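Long-range contacts in insulinase family protease (Yersinia pestis, PDB 3GO9), which probably acts as a zinc-dependent peptidase, or is a peptidase-like member, of the M16 (insulinase) family: residues A[378-383]-A[406-411]; A[40-45]-A[386-391]. All blocks are in the same frame, centred on the assembly; numbering follows the deposited sequence.

Interaction 1 (A[378-383]-A[406-411]); sequences KLFATY and IAPEQY. With ZN (zinc ion), chain F.
F380 meets P408 and E409 at a contact whose rim carries a zinc ion: the backbone N of E409 lies at the edge of the F380 ring, 4.5 Å from CZ, and both carboxylate oxygens of E409 bind the metal, OE1 at 2.1 Å and OE2 at 2.6 Å. The CB of E409 points away from helix 379-384, which leaves the apolar side chains of two helix starts to do most of the touching. The far rim of F380 reaches P408 at about a right angle, CE1 standing 3.9 Å from P408 CB, while L379 CD2 rests over one face of the ring, offset toward the rim. L379 makes the other half. In the conformer described, its CG is anti to the backbone N (chi1 -175°), so the isobutyl group extends toward helix 408-421; its CD2 methyl then lies 3.8 Å from CD2 of Y411, the two side chains passing at a slant, and 4.0 Å from P408 O. Y411 is held further by an edge-to-face contact with W290. With no hydrogen bond between the segments, this small surface contact is consistent with packing by apolar surfaces, the zinc being held at its rim.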
loop_
_atom_site.group_PDB
_atom_site.type_symbol
_atom_site.label_atom_id
_atom_site.label_comp_id
_atom_site.label_asym_id
_atom_site.label_seq_id
_atom_site.Cartn_x
_atom_site.Cartn_y
_atom_site.Cartn_z
ATOM N N LYS A 378 -1.240 24.511 3.071
ATOM C CA LYS A 378 -1.017 24.146 1.656
ATOM C C LYS A 378 -1.937 22.995 1.185
ATOM O O LYS A 378 -1.882 22.613 0.011
ATOM C CB LYS A 378 0.456 23.745 1.431
ATOM C CG LYS A 378 1.529 24.820 1.801
ATOM C CD LYS A 378 1.528 26.073 0.945
ATOM C CE LYS A 378 2.653 27.109 1.377
ATOM N NZ LYS A 378 4.032 26.480 1.573
ATOM N N LEU A 379 -2.767 22.447 2.079
ATOM C CA LEU A 379 -3.658 21.315 1.772
ATOM C C LEU A 379 -4.339 21.373 0.402
ATOM O O LEU A 379 -4.261 20.420 -0.398
ATOM C CB LEU A 379 -4.750 21.185 2.858
ATOM C CG LEU A 379 -5.685 19.980 2.736
ATOM C CD1 LEU A 379 -4.871 18.699 2.875
ATOM C CD2 LEU A 379 -6.818 20.038 3.770
ATOM N N PHE A 380 -5.045 22.467 0.123
ATOM C CA PHE A 380 -5.806 22.542 -1.098
ATOM C C PHE A 380 -4.938 22.872 -2.327
ATOM O O PHE A 380 -5.304 22.477 -3.444
ATOM C CB PHE A 380 -6.975 23.497 -0.967
ATOM C CG PHE A 380 -8.073 22.956 -0.082
ATOM C CD1 PHE A 380 -8.857 21.900 -0.500
ATOM C CD2 PHE A 380 -8.273 23.461 1.202
ATOM C CE1 PHE A 380 -9.868 21.378 0.334
ATOM C CE2 PHE A 380 -9.295 22.941 2.028
ATOM C CZ PHE A 380 -10.080 21.910 1.589
ATOM N N ALA A 381 -3.804 23.536 -2.113
ATOM C CA ALA A 381 -2.826 23.766 -3.176
ATOM C C ALA A 381 -2.224 22.421 -3.597
ATOM O O ALA A 381 -2.132 22.120 -4.787
ATOM C CB ALA A 381 -1.747 24.660 -2.745
ATOM N N THR A 382 -1.818 21.627 -2.606
ATOM C CA THR A 382 -1.284 20.295 -2.870
ATOM C C THR A 382 -2.284 19.443 -3.644
ATOM O O THR A 382 -1.938 18.819 -4.646
ATOM C CB THR A 382 -0.919 19.652 -1.563
ATOM O OG1 THR A 382 0.143 20.434 -0.968
ATOM C CG2 THR A 382 -0.517 18.210 -1.794
ATOM N N TYR A 383 -3.530 19.453 -3.205
ATOM C CA TYR A 383 -4.593 18.709 -3.846
ATOM C C TYR A 383 -4.762 19.066 -5.285
ATOM O O TYR A 383 -4.874 18.168 -6.164
ATOM C CB TYR A 383 -5.927 18.867 -3.063
ATOM C CG TYR A 383 -7.048 18.032 -3.649
ATOM C CD1 TYR A 383 -7.091 16.681 -3.435
ATOM C CD2 TYR A 383 -8.021 18.600 -4.441
ATOM C CE1 TYR A 383 -8.100 15.881 -3.990
ATOM C CE2 TYR A 383 -9.022 17.820 -5.022
ATOM C CZ TYR A 383 -9.058 16.469 -4.791
ATOM O OH TYR A 383 -10.053 15.678 -5.360
ATOM N N ILE A 406 -11.377 10.965 4.783
ATOM C CA ILE A 406 -12.391 11.853 5.294
ATOM C C ILE A 406 -12.582 13.083 4.418
ATOM O O ILE A 406 -11.669 13.438 3.685
ATOM C CB ILE A 406 -12.143 12.274 6.768
ATOM C CG1 ILE A 406 -10.862 13.018 6.998
ATOM C CG2 ILE A 406 -12.247 11.010 7.619
ATOM C CD1 ILE A 406 -10.794 13.620 8.395
ATOM N N ALA A 407 -13.745 13.737 4.534
ATOM C CA ALA A 407 -13.985 14.990 3.788
ATOM C C ALA A 407 -12.853 15.967 4.032
ATOM O O ALA A 407 -12.418 16.148 5.163
ATOM C CB ALA A 407 -15.325 15.614 4.214
ATOM N N PRO A 408 -12.376 16.634 2.976
ATOM C CA PRO A 408 -11.185 17.458 3.183
ATOM C C PRO A 408 -11.446 18.662 4.084
ATOM O O PRO A 408 -10.540 19.059 4.824
ATOM C CB PRO A 408 -10.774 17.863 1.748
ATOM C CG PRO A 408 -11.974 17.547 0.879
ATOM C CD PRO A 408 -12.685 16.397 1.548
ATOM N N GLU A 409 -12.659 19.229 4.089
ATOM C CA GLU A 409 -12.925 20.307 5.013
ATOM C C GLU A 409 -12.906 19.804 6.453
ATOM O O GLU A 409 -12.451 20.548 7.344
ATOM C CB GLU A 409 -14.237 21.016 4.738
ATOM C CG GLU A 409 -14.217 21.803 3.463
ATOM C CD GLU A 409 -15.584 22.278 3.126
ATOM O OE1 GLU A 409 -16.434 21.411 2.827
ATOM O OE2 GLU A 409 -15.818 23.475 3.212
ATOM N N GLN A 410 -13.374 18.578 6.672
ATOM C CA GLN A 410 -13.322 18.036 8.049
ATOM C C GLN A 410 -11.883 17.769 8.443
ATOM O O GLN A 410 -11.474 18.108 9.551
ATOM C CB GLN A 410 -14.126 16.770 8.195
ATOM C CG GLN A 410 -14.234 16.330 9.682
ATOM C CD GLN A 410 -15.038 15.080 9.839
ATOM O OE1 GLN A 410 -14.776 14.112 9.148
ATOM N NE2 GLN A 410 -16.067 15.103 10.754
ATOM N N TYR A 411 -11.085 17.270 7.495
ATOM C CA TYR A 411 -9.704 17.028 7.730
ATOM C C TYR A 411 -9.061 18.336 8.161
ATOM O O TYR A 411 -8.358 18.406 9.149
ATOM C CB TYR A 411 -9.019 16.470 6.494
ATOM C CG TYR A 411 -7.540 16.288 6.664
ATOM C CD1 TYR A 411 -6.999 15.062 6.940
ATOM C CD2 TYR A 411 -6.680 17.379 6.545
ATOM C CE1 TYR A 411 -5.597 14.921 7.094
ATOM C CE2 TYR A 411 -5.314 17.244 6.714
ATOM C CZ TYR A 411 -4.790 16.023 7.003
ATOM O OH TYR A 411 -3.413 15.932 7.157
HETATM ZN ZN ZN F . -18.066 22.673 2.258
HETATM O O HOH W 1 -17.199 22.725 0.649
#

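Interaction 2 (A[40-45]-A[386-391]); sequences LATPQR and TDTDIL. With ZN (zinc ion), chain B.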
loop_
_atom_site.group_PDB
_atom_site.type_symbol
_atom_site.label_atom_id
_atom_site.label_comp_id
_atom_site.label_asym_id
_atom_site.label_seq_id
_atom_site.Cartn_x
_atom_site.Cartn_y
_atom_site.Cartn_z
ATOM N N LEU A 40 -14.420 9.116 -8.582
ATOM C CA LEU A 40 -13.985 10.409 -8.173
ATOM C C LEU A 40 -13.882 11.295 -9.412
ATOM O O LEU A 40 -12.945 11.160 -10.186
ATOM C CB LEU A 40 -12.596 10.339 -7.483
ATOM C CG LEU A 40 -12.079 11.681 -6.937
ATOM C CD1 LEU A 40 -13.017 12.274 -5.885
ATOM C CD2 LEU A 40 -10.620 11.625 -6.406
ATOM N N ALA A 41 -14.850 12.193 -9.623
ATOM C CA ALA A 41 -14.713 13.155 -10.718
ATOM C C ALA A 41 -13.693 14.236 -10.335
ATOM O O ALA A 41 -13.729 14.755 -9.206
ATOM C CB ALA A 41 -16.097 13.807 -11.009
ATOM N N THR A 42 -12.833 14.630 -11.287
ATOM C CA THR A 42 -11.756 15.583 -11.006
ATOM C C THR A 42 -11.795 16.746 -12.008
ATOM O O THR A 42 -10.956 16.858 -12.906
ATOM C CB THR A 42 -10.391 14.882 -11.051
ATOM O OG1 THR A 42 -10.172 14.332 -12.359
ATOM C CG2 THR A 42 -10.330 13.788 -9.963
ATOM N N PRO A 43 -12.744 17.638 -11.812
ATOM C CA PRO A 43 -12.770 18.783 -12.724
ATOM C C PRO A 43 -11.567 19.704 -12.505
ATOM O O PRO A 43 -11.303 20.524 -13.375
ATOM C CB PRO A 43 -14.088 19.489 -12.335
ATOM C CG PRO A 43 -14.377 19.044 -10.978
ATOM C CD PRO A 43 -13.897 17.637 -10.899
ATOM N N GLN A 44 -10.897 19.628 -11.361
ATOM C CA GLN A 44 -9.639 20.349 -11.122
ATOM C C GLN A 44 -8.464 19.763 -11.909
ATOM O O GLN A 44 -7.383 20.389 -11.984
ATOM C CB GLN A 44 -9.294 20.378 -9.624
ATOM C CG GLN A 44 -8.686 19.109 -9.003
ATOM C CD GLN A 44 -9.662 17.961 -8.787
ATOM O OE1 GLN A 44 -10.894 18.076 -9.050
ATOM N NE2 GLN A 44 -9.115 16.817 -8.286
ATOM N N ARG A 45 -8.627 18.557 -12.458
ATOM C CA ARG A 45 -7.610 17.945 -13.324
ATOM C C ARG A 45 -8.230 17.689 -14.707
ATOM O O ARG A 45 -8.381 16.545 -15.123
ATOM C CB ARG A 45 -7.115 16.625 -12.687
ATOM C CG ARG A 45 -6.504 16.695 -11.270
ATOM C CD ARG A 45 -5.265 17.507 -11.243
ATOM N NE ARG A 45 -4.176 16.855 -11.988
ATOM C CZ ARG A 45 -2.941 17.348 -12.059
ATOM N NH1 ARG A 45 -2.636 18.519 -11.483
ATOM N NH2 ARG A 45 -2.016 16.687 -12.743
ATOM N N THR A 386 -2.299 17.474 -7.649
ATOM C CA THR A 386 -2.168 16.004 -7.532
ATOM C C THR A 386 -2.737 15.268 -8.765
ATOM O O THR A 386 -3.923 15.318 -9.092
ATOM C CB THR A 386 -2.799 15.479 -6.245
ATOM O OG1 THR A 386 -2.194 16.160 -5.123
ATOM C CG2 THR A 386 -2.554 13.974 -6.058
ATOM N N ASP A 387 -1.826 14.556 -9.425
ATOM C CA ASP A 387 -2.109 13.709 -10.603
ATOM C C ASP A 387 -3.197 12.665 -10.222
ATOM O O ASP A 387 -3.254 12.130 -9.134
ATOM C CB ASP A 387 -0.785 13.007 -10.934
ATOM C CG ASP A 387 -0.768 12.213 -12.236
ATOM O OD1 ASP A 387 -1.765 11.600 -12.596
ATOM O OD2 ASP A 387 0.322 12.153 -12.852
ATOM N N THR A 388 -4.088 12.414 -11.167
ATOM C CA THR A 388 -5.139 11.388 -11.009
ATOM C C THR A 388 -4.598 10.025 -10.557
ATOM O O THR A 388 -5.225 9.355 -9.775
ATOM C CB THR A 388 -5.976 11.240 -12.283
ATOM O OG1 THR A 388 -5.092 11.042 -13.391
ATOM C CG2 THR A 388 -6.851 12.487 -12.530
ATOM N N ASP A 389 -3.414 9.635 -11.008
ATOM C CA ASP A 389 -2.887 8.356 -10.509
ATOM C C ASP A 389 -2.517 8.326 -9.024
ATOM O O ASP A 389 -2.593 7.281 -8.355
ATOM C CB ASP A 389 -1.758 7.823 -11.365
ATOM C CG ASP A 389 -0.421 8.483 -11.086
ATOM O OD1 ASP A 389 0.225 8.124 -10.106
ATOM O OD2 ASP A 389 -0.057 9.369 -11.848
ATOM N N ILE A 390 -2.127 9.485 -8.478
ATOM C CA ILE A 390 -1.846 9.621 -7.066
ATOM C C ILE A 390 -3.133 9.617 -6.242
ATOM O O ILE A 390 -3.210 8.936 -5.178
ATOM C CB ILE A 390 -0.942 10.847 -6.747
ATOM C CG1 ILE A 390 0.421 10.652 -7.432
ATOM C CG2 ILE A 390 -0.790 11.016 -5.200
ATOM C CD1 ILE A 390 1.288 11.916 -7.443
ATOM N N LEU A 391 -4.159 10.346 -6.723
ATOM C CA LEU A 391 -5.470 10.269 -6.109
ATOM C C LEU A 391 -5.925 8.803 -6.042
ATOM O O LEU A 391 -6.523 8.363 -5.043
ATOM C CB LEU A 391 -6.496 11.119 -6.882
ATOM C CG LEU A 391 -6.246 12.609 -6.947
ATOM C CD1 LEU A 391 -7.278 13.328 -7.887
ATOM C CD2 LEU A 391 -6.243 13.244 -5.548
HETATM ZN ZN ZN B . -0.482 10.118 -14.107
HETATM O O HOH W 2 -6.215 16.725 -7.941
HETATM O O HOH W 3 -2.764 9.568 -14.213
HETATM O O HOH W 4 -1.060 11.777 -15.785
#
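L40, near the end of strand 36-41, puts its CD2 methyl 4.0 Å from CD1 of L391, the two side chains crossing at about a right angle. T42 follows: its CG2 meets L391 CD1 tip to tip at 3.7 Å, while its OG1 is close to the T388 methyl. The chain then makes a type I turn from T42 to R45, closed by R45 N bonding to T42 O. On that turn Q44 bends back at chi2 (-74°), which brings NE2 near L391 CD1 and lets it donate to a water, 2.9 Å away, that in turn donates to T386 O. R45 comes last, folded at chi2 and chi3 so that one guanidinium face lies over the 386-387 peptide, T386 C being 3.8 Å above its centre. R45 NE is 3.3 Å from T386 O, too bent for a hydrogen bond, and its salt bridge goes to D48 instead. Beyond the peptide, D387 caps helix 388-401, OD1 accepting from D389 N at 3.0 Å, and D387 and D389 bind a zinc ion together with D99 and E101. Apolar contacts, one water and a guanidinium lying over a peptide thus join the end of strand 36-41 and its turn to a helix start whose capping aspartate is also a metal ligand.

How the interactions relate
The centres of interactions 1 and 2 lie about 13 Å apart, on the same side of the chain's centre. Along the chain their segments alternate: 40-45, 378-383, 386-391, 406-411. Helices 379-384, 388-401 and 408-421 follow one another, so the middle helix lends its start to interaction 2 while its neighbours pair in interaction 1. Y383 joins the two sites, its CE1 packing 3.6 Å from L391 CD2 and its OH 3.3 Å from Q44 NE2; T386 OG1 bonded to T382 O ties the same junction. The start of helix 388-401 packs on the seven-stranded sheet, against strand 212-218 and against strand 36-41, some 340 residues earlier in the chain.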